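Alpha-fucosidase (Bifidobacterium bifidum, PDB 2EAB) probably releases alpha-1,2-linked L-fucose from glycans by hydrolysis, this chain being the catalytic piece of a longer, calcium-containing, membrane-linked glycoside hydrolase. Local coordinates at residues 142-147 / 205-210; 175-180 / 196-201; 190-195 / 275-280; 243-248 / 303-308; 254-259 / 267-272. One frame throughout, in Å; residues are numbered along the deposited sequence.

Interaction 1: 142-147 / 205-210; sequences IYLDYG and FNVSMP
I142 meets M209 through CG1, which lies 3.9 Å from M209 CG. The two side chains cross at an oblique angle. F74 of the next strand touches both, and so does I246 of the opposite sheet. Y143 uses its backbone for two bonds with S208. Y143 N donates to S208 O at 3.0 Å, and S208 N returns the bond to Y143 O. The Y143 and S208 side chains leave on the same face of the sheet. P210 CG sits at the ring edge, 3.8 Å from Y143 CD2, and R69 makes a cation-pi contact with the ring. Strands 140-145 and 203-208 are antiparallel neighbours in one of the two sheets of the N-terminal beta-sandwich, a domain of the glycosyl hydrolase family 65 N-terminal type. L144 turns to the inner face with V207. L144 CD2 packs 3.6 Å from V207 CG2, and the two side chains lie side by side and point the same way. L144 CD2 also reaches F205 CE1. D145 forms the next hydrogen-bonded pair, with N206. D145 N to N206 O is 2.9 Å, at an N-H...O angle of 169°. The carboxylate turns back on its own chain: CG is anti to the backbone N (chi1 -170°), and OD1 accepts from G147 N in an Asx turn. N206 ND2 is held by S265 OG. At Y146, F205 CB lies over one face of the ring, 4.2 Å from its centroid, as a CH-pi contact. The Y146 and F205 rings are tilted by 27° and slid apart, so they barely overlap.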
# COMPACT_ATOMS: atom_id res chain seq x y z
N ILE A 142 -25.04 7.48 0.91
CA ILE A 142 -26.23 7.19 1.70
C ILE A 142 -26.59 8.48 2.43
O ILE A 142 -25.76 9.05 3.15
CB ILE A 142 -25.97 6.06 2.74
CG1 ILE A 142 -25.49 4.79 2.03
CG2 ILE A 142 -27.23 5.79 3.57
CD1 ILE A 142 -24.87 3.76 2.96
N TYR A 143 -27.82 8.95 2.23
CA TYR A 143 -28.34 10.10 2.97
C TYR A 143 -29.40 9.69 3.97
O TYR A 143 -30.31 8.93 3.64
CB TYR A 143 -28.90 11.17 2.03
CG TYR A 143 -27.85 12.01 1.35
CD1 TYR A 143 -27.22 13.06 2.02
CD2 TYR A 143 -27.48 11.77 0.02
CE1 TYR A 143 -26.26 13.84 1.39
CE2 TYR A 143 -26.52 12.55 -0.61
CZ TYR A 143 -25.91 13.58 0.08
OH TYR A 143 -24.96 14.36 -0.54
N LEU A 144 -29.26 10.18 5.20
CA LEU A 144 -30.23 9.96 6.26
C LEU A 144 -30.73 11.32 6.70
O LEU A 144 -30.08 12.01 7.48
CB LEU A 144 -29.61 9.18 7.43
CG LEU A 144 -28.92 7.85 7.11
CD1 LEU A 144 -28.14 7.33 8.30
CD2 LEU A 144 -29.92 6.81 6.64
N ASP A 145 -31.89 11.72 6.17
CA ASP A 145 -32.39 13.08 6.36
C ASP A 145 -33.42 13.11 7.49
O ASP A 145 -34.53 12.60 7.36
CB ASP A 145 -32.98 13.64 5.05
CG ASP A 145 -33.31 15.12 5.13
OD1 ASP A 145 -33.20 15.73 6.22
OD2 ASP A 145 -33.68 15.70 4.09
N TYR A 146 -33.01 13.72 8.60
CA TYR A 146 -33.82 13.79 9.81
C TYR A 146 -34.84 14.93 9.76
O TYR A 146 -35.78 14.97 10.56
CB TYR A 146 -32.92 13.94 11.04
CG TYR A 146 -32.22 12.66 11.47
CD1 TYR A 146 -31.31 12.01 10.63
CD2 TYR A 146 -32.46 12.10 12.73
CE1 TYR A 146 -30.66 10.84 11.03
CE2 TYR A 146 -31.82 10.94 13.14
CZ TYR A 146 -30.92 10.31 12.28
OH TYR A 146 -30.29 9.16 12.69
N GLY A 147 -34.64 15.87 8.83
CA GLY A 147 -35.56 16.98 8.61
C GLY A 147 -35.76 17.90 9.80
O GLY A 147 -36.88 18.37 10.05
N PHE A 205 -36.77 9.79 9.87
CA PHE A 205 -35.81 10.11 8.81
C PHE A 205 -36.16 9.48 7.47
O PHE A 205 -36.91 8.51 7.40
CB PHE A 205 -34.37 9.73 9.22
CG PHE A 205 -34.16 8.25 9.37
CD1 PHE A 205 -33.77 7.48 8.27
CD2 PHE A 205 -34.34 7.63 10.60
CE1 PHE A 205 -33.58 6.11 8.40
CE2 PHE A 205 -34.14 6.26 10.73
CZ PHE A 205 -33.76 5.50 9.63
N ASN A 206 -35.61 10.07 6.42
CA ASN A 206 -35.71 9.54 5.07
C ASN A 206 -34.35 8.97 4.68
O ASN A 206 -33.33 9.64 4.84
CB ASN A 206 -36.12 10.67 4.12
CG ASN A 206 -36.17 10.23 2.68
OD1 ASN A 206 -35.14 10.10 2.02
ND2 ASN A 206 -37.38 10.03 2.16
N VAL A 207 -34.34 7.74 4.18
CA VAL A 207 -33.10 7.13 3.70
C VAL A 207 -33.11 7.00 2.18
O VAL A 207 -34.07 6.50 1.59
CB VAL A 207 -32.77 5.78 4.40
CG1 VAL A 207 -33.92 4.80 4.31
CG2 VAL A 207 -31.50 5.16 3.82
N SER A 208 -32.04 7.49 1.56
CA SER A 208 -31.84 7.38 0.12
C SER A 208 -30.41 6.95 -0.16
O SER A 208 -29.53 7.06 0.70
CB SER A 208 -32.18 8.70 -0.58
OG SER A 208 -31.37 9.76 -0.10
N MET A 209 -30.17 6.46 -1.37
CA MET A 209 -28.82 6.04 -1.75
C MET A 209 -28.51 6.41 -3.21
O MET A 209 -28.34 5.53 -4.06
CB MET A 209 -28.63 4.54 -1.50
CG MET A 209 -27.17 4.09 -1.47
SD MET A 209 -27.04 2.37 -0.99
CE MET A 209 -25.28 2.10 -1.15
N PRO A 210 -28.44 7.72 -3.49
CA PRO A 210 -28.17 8.17 -4.86
C PRO A 210 -26.77 7.79 -5.31
O PRO A 210 -25.80 7.95 -4.56
CB PRO A 210 -28.31 9.69 -4.77
CG PRO A 210 -28.01 10.01 -3.34
CD PRO A 210 -28.60 8.87 -2.58

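Interaction 2: 175-180 / 196-201; sequences GVTYTR and TASKAG
T196 OG1 is gripped by two groups. It shares a 2.6 Å hydrogen bond with T179 OG1, in which either hydroxyl could donate, and it is hydrogen-bonded to a water that also donates to T177 O. The contact belongs to the beta hairpin of strands 176-185 and 190-197 in the larger sheet of the N-terminal sandwich. Both threonine hydroxyls sit between their own backbone N and carbonyl carbon (chi1 76° for T179, 78° for T196), and this brings them together on one face of the hairpin. T179 and T196 are also a hydrogen-bonded backbone pair: T196 N to T179 O is 3.0 Å, and T179 N donates to T196 O. A second water donates to both of these carbonyl oxygens. On the other face, Y178 pairs with A197. A197 CB lies 3.8 Å from Y178 CE1, oblique to the ring, while V176 CG1 of the same strand sits over one ring face. The Y178 ring also meets F148. Toward the open end of the hairpin, away from its turn, the backbone pairing weakens. S198 N gives T177 O a weak bond at 127°. The S198 side chain makes up for part of this, because its OG accepts from T177 N at 2.9 Å. K199 lies extended across V176, with its CD 3.8 Å from V176 CG2.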
# COMPACT_ATOMS: atom_id res chain seq x y z
N GLY A 175 -33.83 18.45 23.38
CA GLY A 175 -34.10 17.55 24.50
C GLY A 175 -33.90 16.07 24.23
O GLY A 175 -33.88 15.27 25.17
N VAL A 176 -33.73 15.70 22.97
CA VAL A 176 -33.60 14.29 22.57
C VAL A 176 -32.17 13.98 22.13
O VAL A 176 -31.58 14.73 21.34
CB VAL A 176 -34.60 13.93 21.43
CG1 VAL A 176 -34.53 12.44 21.09
CG2 VAL A 176 -36.02 14.32 21.80
N THR A 177 -31.62 12.89 22.65
CA THR A 177 -30.31 12.41 22.22
C THR A 177 -30.45 11.44 21.05
O THR A 177 -31.18 10.45 21.12
CB THR A 177 -29.53 11.74 23.38
OG1 THR A 177 -29.29 12.71 24.41
CG2 THR A 177 -28.19 11.18 22.90
N TYR A 178 -29.76 11.76 19.96
CA TYR A 178 -29.73 10.91 18.77
C TYR A 178 -28.36 10.29 18.63
O TYR A 178 -27.35 10.98 18.79
CB TYR A 178 -30.07 11.73 17.52
CG TYR A 178 -31.47 12.30 17.54
CD1 TYR A 178 -32.55 11.57 17.03
CD2 TYR A 178 -31.72 13.56 18.08
CE1 TYR A 178 -33.84 12.09 17.05
CE2 TYR A 178 -33.01 14.09 18.10
CZ TYR A 178 -34.06 13.35 17.58
OH TYR A 178 -35.33 13.87 17.61
N THR A 179 -28.32 8.99 18.37
CA THR A 179 -27.04 8.31 18.14
C THR A 179 -27.03 7.58 16.80
O THR A 179 -28.07 7.13 16.31
CB THR A 179 -26.65 7.31 19.26
OG1 THR A 179 -27.43 6.11 19.15
CG2 THR A 179 -26.84 7.93 20.65
N ARG A 180 -25.82 7.47 16.24
CA ARG A 180 -25.59 6.72 15.02
C ARG A 180 -24.31 5.92 15.18
O ARG A 180 -23.34 6.39 15.77
CB ARG A 180 -25.47 7.65 13.81
CG ARG A 180 -26.65 8.60 13.67
CD ARG A 180 -26.74 9.16 12.27
NE ARG A 180 -25.96 10.38 12.13
CZ ARG A 180 -26.47 11.61 12.17
NH1 ARG A 180 -27.77 11.81 12.35
NH2 ARG A 180 -25.67 12.65 12.04
N THR A 196 -30.57 5.50 16.71
CA THR A 196 -31.48 5.59 17.87
C THR A 196 -31.88 7.02 18.21
O THR A 196 -31.18 7.98 17.89
CB THR A 196 -30.87 4.95 19.15
OG1 THR A 196 -29.92 5.84 19.74
CG2 THR A 196 -30.22 3.59 18.87
N ALA A 197 -33.04 7.13 18.86
CA ALA A 197 -33.45 8.35 19.56
C ALA A 197 -33.73 7.97 21.01
O ALA A 197 -34.16 6.85 21.29
CB ALA A 197 -34.68 8.94 18.91
N SER A 198 -33.49 8.89 21.94
CA SER A 198 -33.64 8.61 23.37
C SER A 198 -35.09 8.56 23.83
O SER A 198 -35.40 7.98 24.88
CB SER A 198 -32.86 9.63 24.20
OG SER A 198 -33.33 10.95 23.96
N LYS A 199 -35.98 9.15 23.04
CA LYS A 199 -37.41 9.18 23.35
C LYS A 199 -38.20 8.47 22.26
O LYS A 199 -37.96 8.67 21.07
CB LYS A 199 -37.89 10.63 23.52
CG LYS A 199 -37.25 11.36 24.69
CD LYS A 199 -37.78 12.79 24.85
CE LYS A 199 -37.04 13.53 25.95
NZ LYS A 199 -37.57 14.91 26.15
N ALA A 200 -39.14 7.62 22.67
CA ALA A 200 -39.98 6.86 21.74
C ALA A 200 -40.73 7.78 20.78
O ALA A 200 -41.20 8.85 21.17
CB ALA A 200 -40.96 5.97 22.50
N GLY A 201 -40.81 7.37 19.51
CA GLY A 201 -41.50 8.14 18.48
C GLY A 201 -40.68 9.25 17.85
O GLY A 201 -41.14 9.90 16.90
O HOH W 1 -30.49 7.85 21.54
O HOH W 2 -30.14 8.69 15.30

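Interaction 3: 190-195 / 275-280; sequences VMVARL and TLYIAA
R194 leaves the strand on the same face as T275 and crosses T275 obliquely. Its CB and CG lead out with CG anti to the backbone N, and the bend at chi2 (71°) swings the chain toward the threonine. CD passes 3.6 Å from T275 OG1. NE and CZ lie farther from that oxygen than CD does. At the tip, NH1 donates to T275 OG1 at 2.9 Å, with the oxygen at the guanidinium edge, near its plane. NH2 forms a salt bridge with D251, and Y316 makes a cation-pi contact. A methionine in its place would probably leave D251 without this counter-charge and T275 OG1 without this donor. Strands 190-197 and 273-282 are antiparallel neighbours inside the larger sheet of the N-terminal beta-sandwich. M191 with I278 and A193 with L276 are the hydrogen-bonded pairs. L276 N to A193 O is 2.8 Å and nearly straight at 175°. The R194 face lies against helices 297-314 and 316-331. There V192 CG2 lies 3.9 Å from Y277 CD1, and the two side chains run side by side. The opposite face looks into the sandwich. On it M191 CB packs 3.9 Å from I278 CB, and I142 of the other sheet touches both residues.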
# COMPACT_ATOMS: atom_id res chain seq x y z
N VAL A 190 -21.44 -6.98 5.01
CA VAL A 190 -22.57 -6.07 5.08
C VAL A 190 -22.21 -4.82 5.87
O VAL A 190 -21.43 -4.88 6.83
CB VAL A 190 -23.83 -6.78 5.67
CG1 VAL A 190 -23.63 -7.12 7.16
CG2 VAL A 190 -25.09 -5.96 5.46
N MET A 191 -22.76 -3.69 5.45
CA MET A 191 -22.62 -2.44 6.17
C MET A 191 -23.84 -2.27 7.08
O MET A 191 -24.97 -2.55 6.67
CB MET A 191 -22.50 -1.27 5.19
CG MET A 191 -22.39 0.10 5.83
SD MET A 191 -22.17 1.42 4.62
CE MET A 191 -20.52 1.05 3.99
N VAL A 192 -23.60 -1.82 8.30
CA VAL A 192 -24.65 -1.65 9.29
C VAL A 192 -24.67 -0.20 9.75
O VAL A 192 -23.63 0.38 10.03
CB VAL A 192 -24.42 -2.60 10.50
CG1 VAL A 192 -25.41 -2.32 11.63
CG2 VAL A 192 -24.52 -4.06 10.07
N ALA A 193 -25.87 0.37 9.78
CA ALA A 193 -26.10 1.66 10.43
C ALA A 193 -27.15 1.46 11.52
O ALA A 193 -28.29 1.10 11.24
CB ALA A 193 -26.56 2.70 9.43
N ARG A 194 -26.73 1.67 12.77
CA ARG A 194 -27.60 1.55 13.93
C ARG A 194 -27.97 2.95 14.38
O ARG A 194 -27.10 3.74 14.74
CB ARG A 194 -26.89 0.78 15.04
CG ARG A 194 -27.66 0.66 16.35
CD ARG A 194 -28.85 -0.28 16.22
NE ARG A 194 -29.62 -0.34 17.45
CZ ARG A 194 -30.82 -0.90 17.56
NH1 ARG A 194 -31.41 -1.45 16.50
NH2 ARG A 194 -31.45 -0.91 18.73
N LEU A 195 -29.27 3.26 14.34
CA LEU A 195 -29.75 4.62 14.61
C LEU A 195 -30.75 4.60 15.75
O LEU A 195 -31.66 3.77 15.76
CB LEU A 195 -30.39 5.21 13.35
CG LEU A 195 -29.62 5.06 12.03
CD1 LEU A 195 -30.48 5.44 10.85
CD2 LEU A 195 -28.34 5.87 12.04
N THR A 275 -32.14 -0.60 12.63
CA THR A 275 -30.89 -1.08 12.03
C THR A 275 -31.05 -1.12 10.52
O THR A 275 -32.02 -1.68 10.00
CB THR A 275 -30.51 -2.48 12.55
OG1 THR A 275 -30.52 -2.49 13.98
CG2 THR A 275 -29.11 -2.88 12.07
N LEU A 276 -30.10 -0.50 9.83
CA LEU A 276 -30.02 -0.56 8.38
C LEU A 276 -28.95 -1.56 7.99
O LEU A 276 -27.85 -1.53 8.53
CB LEU A 276 -29.68 0.81 7.80
CG LEU A 276 -30.80 1.81 7.48
CD1 LEU A 276 -31.75 2.05 8.65
CD2 LEU A 276 -30.19 3.12 7.00
N TYR A 277 -29.30 -2.46 7.08
CA TYR A 277 -28.34 -3.37 6.48
C TYR A 277 -28.14 -2.97 5.03
O TYR A 277 -29.10 -2.90 4.25
CB TYR A 277 -28.82 -4.82 6.59
CG TYR A 277 -28.92 -5.30 8.02
CD1 TYR A 277 -27.79 -5.74 8.71
CD2 TYR A 277 -30.14 -5.29 8.69
CE1 TYR A 277 -27.87 -6.17 10.03
CE2 TYR A 277 -30.23 -5.72 10.01
CZ TYR A 277 -29.10 -6.16 10.67
OH TYR A 277 -29.18 -6.59 11.97
N ILE A 278 -26.89 -2.69 4.68
CA ILE A 278 -26.54 -2.14 3.38
C ILE A 278 -25.55 -3.08 2.70
O ILE A 278 -24.51 -3.42 3.27
CB ILE A 278 -25.93 -0.73 3.50
CG1 ILE A 278 -26.90 0.22 4.22
CG2 ILE A 278 -25.56 -0.18 2.12
CD1 ILE A 278 -26.25 1.06 5.31
N ALA A 279 -25.88 -3.50 1.48
CA ALA A 279 -24.97 -4.32 0.69
C ALA A 279 -24.88 -3.79 -0.73
O ALA A 279 -25.79 -3.10 -1.20
CB ALA A 279 -25.41 -5.77 0.69
N ALA A 280 -23.78 -4.11 -1.41
CA ALA A 280 -23.59 -3.71 -2.79
C ALA A 280 -22.67 -4.68 -3.49
O ALA A 280 -21.82 -5.32 -2.85
CB ALA A 280 -23.03 -2.30 -2.86

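Interaction 4: 243-248 / 303-308; sequences NSQIKV and RVAKVV
Q245 and V304 make the tight part of this contact. The Q245 side chain crosses V304 obliquely, with CG 3.9 Å from V304 CG1. Its amide then reaches A305, where OE1 lies 3.3 Å from A305 CA. The amide rotation is fixed by NE2, which donates to N243 OD1 at 3.0 Å and 165° with that oxygen close to the amide plane, and also to the backbone O of N301. N243 OD1 in turn rests 3.6 Å from V304 CB. With an alanine here, N243 OD1 and the N301 carbonyl are likely to lose this donor, and a gap would probably open beside V304 and A305. The K247 end is looser. K247 CB and V308 CB are 4.0 Å apart, and the lysine chain runs on past V308 O, with CD 3.7 Å away. Its NZ forms a salt bridge with D227 and a hydrogen bond with Q309. No hydrogen bond joins the two segments themselves. On the helix side away from the strand, K306 is exposed and pairs with D310. Helix 297-314 lies on the outer face of the larger sheet, with the axes of segments 303-308 and 243-248 at 28°. V304 and V308 also touch A281 and A279 of strand 273-282, while S244 and I246 face M209 across the sandwich.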
# COMPACT_ATOMS: atom_id res chain seq x y z
N ASN A 243 -25.46 -2.98 -8.19
CA ASN A 243 -26.66 -3.17 -7.40
C ASN A 243 -26.33 -2.87 -5.95
O ASN A 243 -25.38 -3.43 -5.39
CB ASN A 243 -27.17 -4.61 -7.57
CG ASN A 243 -28.52 -4.86 -6.90
OD1 ASN A 243 -28.64 -4.79 -5.68
ND2 ASN A 243 -29.53 -5.17 -7.70
N SER A 244 -27.11 -1.97 -5.34
CA SER A 244 -27.01 -1.73 -3.91
C SER A 244 -28.39 -1.78 -3.28
O SER A 244 -29.39 -1.42 -3.91
CB SER A 244 -26.33 -0.40 -3.61
OG SER A 244 -27.15 0.70 -3.98
N GLN A 245 -28.44 -2.25 -2.04
CA GLN A 245 -29.70 -2.39 -1.31
C GLN A 245 -29.56 -1.97 0.13
O GLN A 245 -28.54 -2.25 0.77
CB GLN A 245 -30.21 -3.83 -1.40
CG GLN A 245 -30.62 -4.24 -2.80
CD GLN A 245 -31.04 -5.68 -2.93
OE1 GLN A 245 -31.73 -6.23 -2.06
NE2 GLN A 245 -30.65 -6.30 -4.03
N ILE A 246 -30.60 -1.30 0.63
CA ILE A 246 -30.70 -0.92 2.04
C ILE A 246 -31.97 -1.54 2.60
O ILE A 246 -33.08 -1.23 2.14
CB ILE A 246 -30.73 0.61 2.26
CG1 ILE A 246 -29.50 1.28 1.62
CG2 ILE A 246 -30.86 0.93 3.76
CD1 ILE A 246 -29.38 2.78 1.86
N LYS A 247 -31.79 -2.43 3.56
CA LYS A 247 -32.90 -3.07 4.26
C LYS A 247 -33.07 -2.39 5.62
O LYS A 247 -32.13 -2.35 6.42
CB LYS A 247 -32.62 -4.56 4.43
CG LYS A 247 -33.74 -5.36 5.08
CD LYS A 247 -33.33 -6.81 5.25
CE LYS A 247 -34.46 -7.66 5.82
NZ LYS A 247 -35.60 -7.81 4.87
N VAL A 248 -34.26 -1.85 5.86
CA VAL A 248 -34.54 -1.08 7.08
C VAL A 248 -35.33 -1.95 8.07
O VAL A 248 -36.45 -2.38 7.77
CB VAL A 248 -35.32 0.22 6.76
CG1 VAL A 248 -35.55 1.03 8.02
CG2 VAL A 248 -34.57 1.05 5.73
N ARG A 303 -28.34 -12.01 -5.32
CA ARG A 303 -27.15 -12.15 -4.48
C ARG A 303 -27.07 -11.06 -3.41
O ARG A 303 -26.87 -11.36 -2.23
CB ARG A 303 -25.90 -12.16 -5.36
CG ARG A 303 -24.59 -12.22 -4.60
CD ARG A 303 -23.46 -12.75 -5.45
NE ARG A 303 -23.13 -11.94 -6.64
CZ ARG A 303 -22.32 -10.88 -6.65
NH1 ARG A 303 -21.78 -10.43 -5.52
NH2 ARG A 303 -22.06 -10.27 -7.80
N VAL A 304 -27.24 -9.81 -3.82
CA VAL A 304 -27.19 -8.69 -2.89
C VAL A 304 -28.35 -8.75 -1.89
O VAL A 304 -28.17 -8.49 -0.70
CB VAL A 304 -27.17 -7.33 -3.64
CG1 VAL A 304 -27.25 -6.17 -2.66
CG2 VAL A 304 -25.89 -7.22 -4.48
N ALA A 305 -29.53 -9.14 -2.37
CA ALA A 305 -30.70 -9.29 -1.51
C ALA A 305 -30.46 -10.30 -0.39
O ALA A 305 -30.87 -10.08 0.76
CB ALA A 305 -31.93 -9.68 -2.32
N LYS A 306 -29.79 -11.40 -0.73
CA LYS A 306 -29.51 -12.45 0.24
C LYS A 306 -28.51 -11.98 1.30
O LYS A 306 -28.59 -12.41 2.46
CB LYS A 306 -29.01 -13.71 -0.46
CG LYS A 306 -28.96 -14.95 0.43
CD LYS A 306 -28.47 -16.16 -0.35
CE LYS A 306 -28.50 -17.42 0.50
NZ LYS A 306 -27.52 -17.37 1.61
N VAL A 307 -27.58 -11.11 0.92
CA VAL A 307 -26.62 -10.55 1.88
C VAL A 307 -27.35 -9.80 2.99
O VAL A 307 -27.12 -10.06 4.17
CB VAL A 307 -25.58 -9.62 1.21
CG1 VAL A 307 -24.70 -8.97 2.28
CG2 VAL A 307 -24.72 -10.39 0.22
N VAL A 308 -28.25 -8.89 2.61
CA VAL A 308 -28.97 -8.10 3.61
C VAL A 308 -29.97 -8.94 4.41
O VAL A 308 -30.13 -8.73 5.61
CB VAL A 308 -29.62 -6.80 3.04
CG1 VAL A 308 -28.55 -5.82 2.58
CG2 VAL A 308 -30.60 -7.10 1.91

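Interaction 5: 254-259 / 267-272; sequences EGTLSE and KVSDAK
The beta hairpin of strands 256-259 and 266-271 forms the edge of the smaller sheet in the N-terminal sandwich. Two hydrogen-bonded pairs join its arms. T256 N to S269 O is 2.7 Å, with the donor nearly along the C=O axis, and S269 N returns the bond to T256 O. K267 N to S258 O is also 2.7 Å, and S258 N donates to K267 O. T256, S258, K267 and S269 turn their side chains to one face. S269 OG lies 3.4 Å from T256 CB, and S258 OG lies 3.6 Å from K267 CB. A water bridges the two serine hydroxyls and donates to T256 O. On the other face, L257 CD1 packs 3.8 Å from V268 CG2, and both residues touch V248 of strand 241-250. At the corner near D270, G255 CA packs closely on the D270-A271 backbone, 3.3 Å from D270 O. A second water joins E254 O to K272 N, 2.8 Å from E254 O, where the strands no longer pair directly. The hairpin is thus two-sided: backbone bonds hold the two strands, the T256, S258, K267 and S269 side carries hydroxyls bridged by water, and L257 and V268 supply the apolar contact with the opposite sheet.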
# COMPACT_ATOMS: atom_id res chain seq x y z
N GLU A 254 -41.69 -1.44 16.08
CA GLU A 254 -42.18 -0.16 16.59
C GLU A 254 -41.80 0.98 15.65
O GLU A 254 -40.62 1.19 15.35
CB GLU A 254 -41.64 0.10 18.00
CG GLU A 254 -42.21 -0.83 19.06
CD GLU A 254 -41.67 -0.55 20.45
OE1 GLU A 254 -41.98 -1.34 21.38
OE2 GLU A 254 -40.94 0.45 20.64
N GLY A 255 -42.81 1.71 15.21
CA GLY A 255 -42.64 2.75 14.20
C GLY A 255 -43.29 2.33 12.89
O GLY A 255 -43.81 1.22 12.77
N THR A 256 -43.25 3.23 11.91
CA THR A 256 -43.86 2.97 10.61
C THR A 256 -42.83 3.13 9.50
O THR A 256 -42.06 4.09 9.48
CB THR A 256 -45.07 3.91 10.36
OG1 THR A 256 -46.00 3.80 11.44
CG2 THR A 256 -45.78 3.55 9.05
N LEU A 257 -42.81 2.15 8.60
CA LEU A 257 -41.96 2.19 7.43
C LEU A 257 -42.82 2.37 6.19
O LEU A 257 -43.74 1.58 5.94
CB LEU A 257 -41.12 0.92 7.33
CG LEU A 257 -39.96 0.86 6.34
CD1 LEU A 257 -38.96 1.98 6.57
CD2 LEU A 257 -39.28 -0.48 6.46
N SER A 258 -42.54 3.42 5.42
CA SER A 258 -43.30 3.71 4.21
C SER A 258 -42.38 4.15 3.07
O SER A 258 -41.25 4.58 3.30
CB SER A 258 -44.37 4.77 4.48
OG SER A 258 -43.79 6.02 4.82
N GLU A 259 -42.89 4.04 1.85
CA GLU A 259 -42.17 4.50 0.67
C GLU A 259 -42.14 6.02 0.65
O GLU A 259 -43.17 6.67 0.86
CB GLU A 259 -42.83 3.95 -0.60
CG GLU A 259 -42.01 4.15 -1.87
CD GLU A 259 -42.56 3.36 -3.05
OE1 GLU A 259 -42.99 2.21 -2.85
OE2 GLU A 259 -42.54 3.90 -4.18
N LYS A 267 -39.06 5.93 4.13
CA LYS A 267 -39.36 6.84 5.23
C LYS A 267 -39.59 6.07 6.52
O LYS A 267 -40.42 5.16 6.57
CB LYS A 267 -40.60 7.69 4.89
CG LYS A 267 -40.92 8.78 5.91
CD LYS A 267 -42.26 9.43 5.60
CE LYS A 267 -42.54 10.60 6.52
NZ LYS A 267 -43.86 11.22 6.24
N VAL A 268 -38.83 6.44 7.55
CA VAL A 268 -39.01 5.90 8.89
C VAL A 268 -39.70 6.97 9.73
O VAL A 268 -39.22 8.10 9.81
CB VAL A 268 -37.66 5.50 9.54
CG1 VAL A 268 -37.85 5.10 11.00
CG2 VAL A 268 -37.02 4.36 8.76
N SER A 269 -40.83 6.62 10.33
CA SER A 269 -41.58 7.54 11.17
C SER A 269 -41.97 6.90 12.50
O SER A 269 -42.26 5.71 12.56
CB SER A 269 -42.82 8.05 10.43
OG SER A 269 -43.70 6.98 10.13
N ASP A 270 -41.96 7.72 13.55
CA ASP A 270 -42.45 7.33 14.88
C ASP A 270 -41.71 6.14 15.49
O ASP A 270 -42.29 5.36 16.26
CB ASP A 270 -43.97 7.07 14.84
CG ASP A 270 -44.73 8.16 14.13
OD1 ASP A 270 -44.54 9.35 14.46
OD2 ASP A 270 -45.54 7.83 13.23
N ALA A 271 -40.43 6.01 15.16
CA ALA A 271 -39.61 4.92 15.67
C ALA A 271 -38.77 5.38 16.86
O ALA A 271 -38.79 6.55 17.24
CB ALA A 271 -38.73 4.36 14.57
N LYS A 272 -38.04 4.43 17.45
CA LYS A 272 -37.10 4.73 18.52
C LYS A 272 -35.69 4.26 18.15
O LYS A 272 -34.71 4.96 18.40
CB LYS A 272 -37.55 4.09 19.84
CG LYS A 272 -36.81 4.62 21.06
CD LYS A 272 -37.20 3.88 22.33
CE LYS A 272 -36.48 4.45 23.53
NZ LYS A 272 -36.79 3.70 24.79
O HOH W 3 -38.44 1.57 16.99
O HOH W 4 -43.15 6.14 7.59

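In the fold
From the N terminus, interaction 1 is the first to open, at 142-147. Interaction 2 opens and closes within its loop, as a hairpin, before 205-210 closes it. Interaction 3 starts at 190-195, between the arms of interaction 2, so it crosses both earlier contacts. It closes at 275-280, after interaction 5 has formed its short hairpin within the loop. Interaction 4 opens at 243-248 and ends on the helix at 303-308. It crosses interaction 3 and also encloses interaction 5. Interactions 1 and 5 belong to the smaller sheet, interactions 2 and 3 to the larger. Interaction 4 ties the larger sheet to helix 297-314. L195, L276 and I278 of interaction 3 pack on interaction 1 between the sheets.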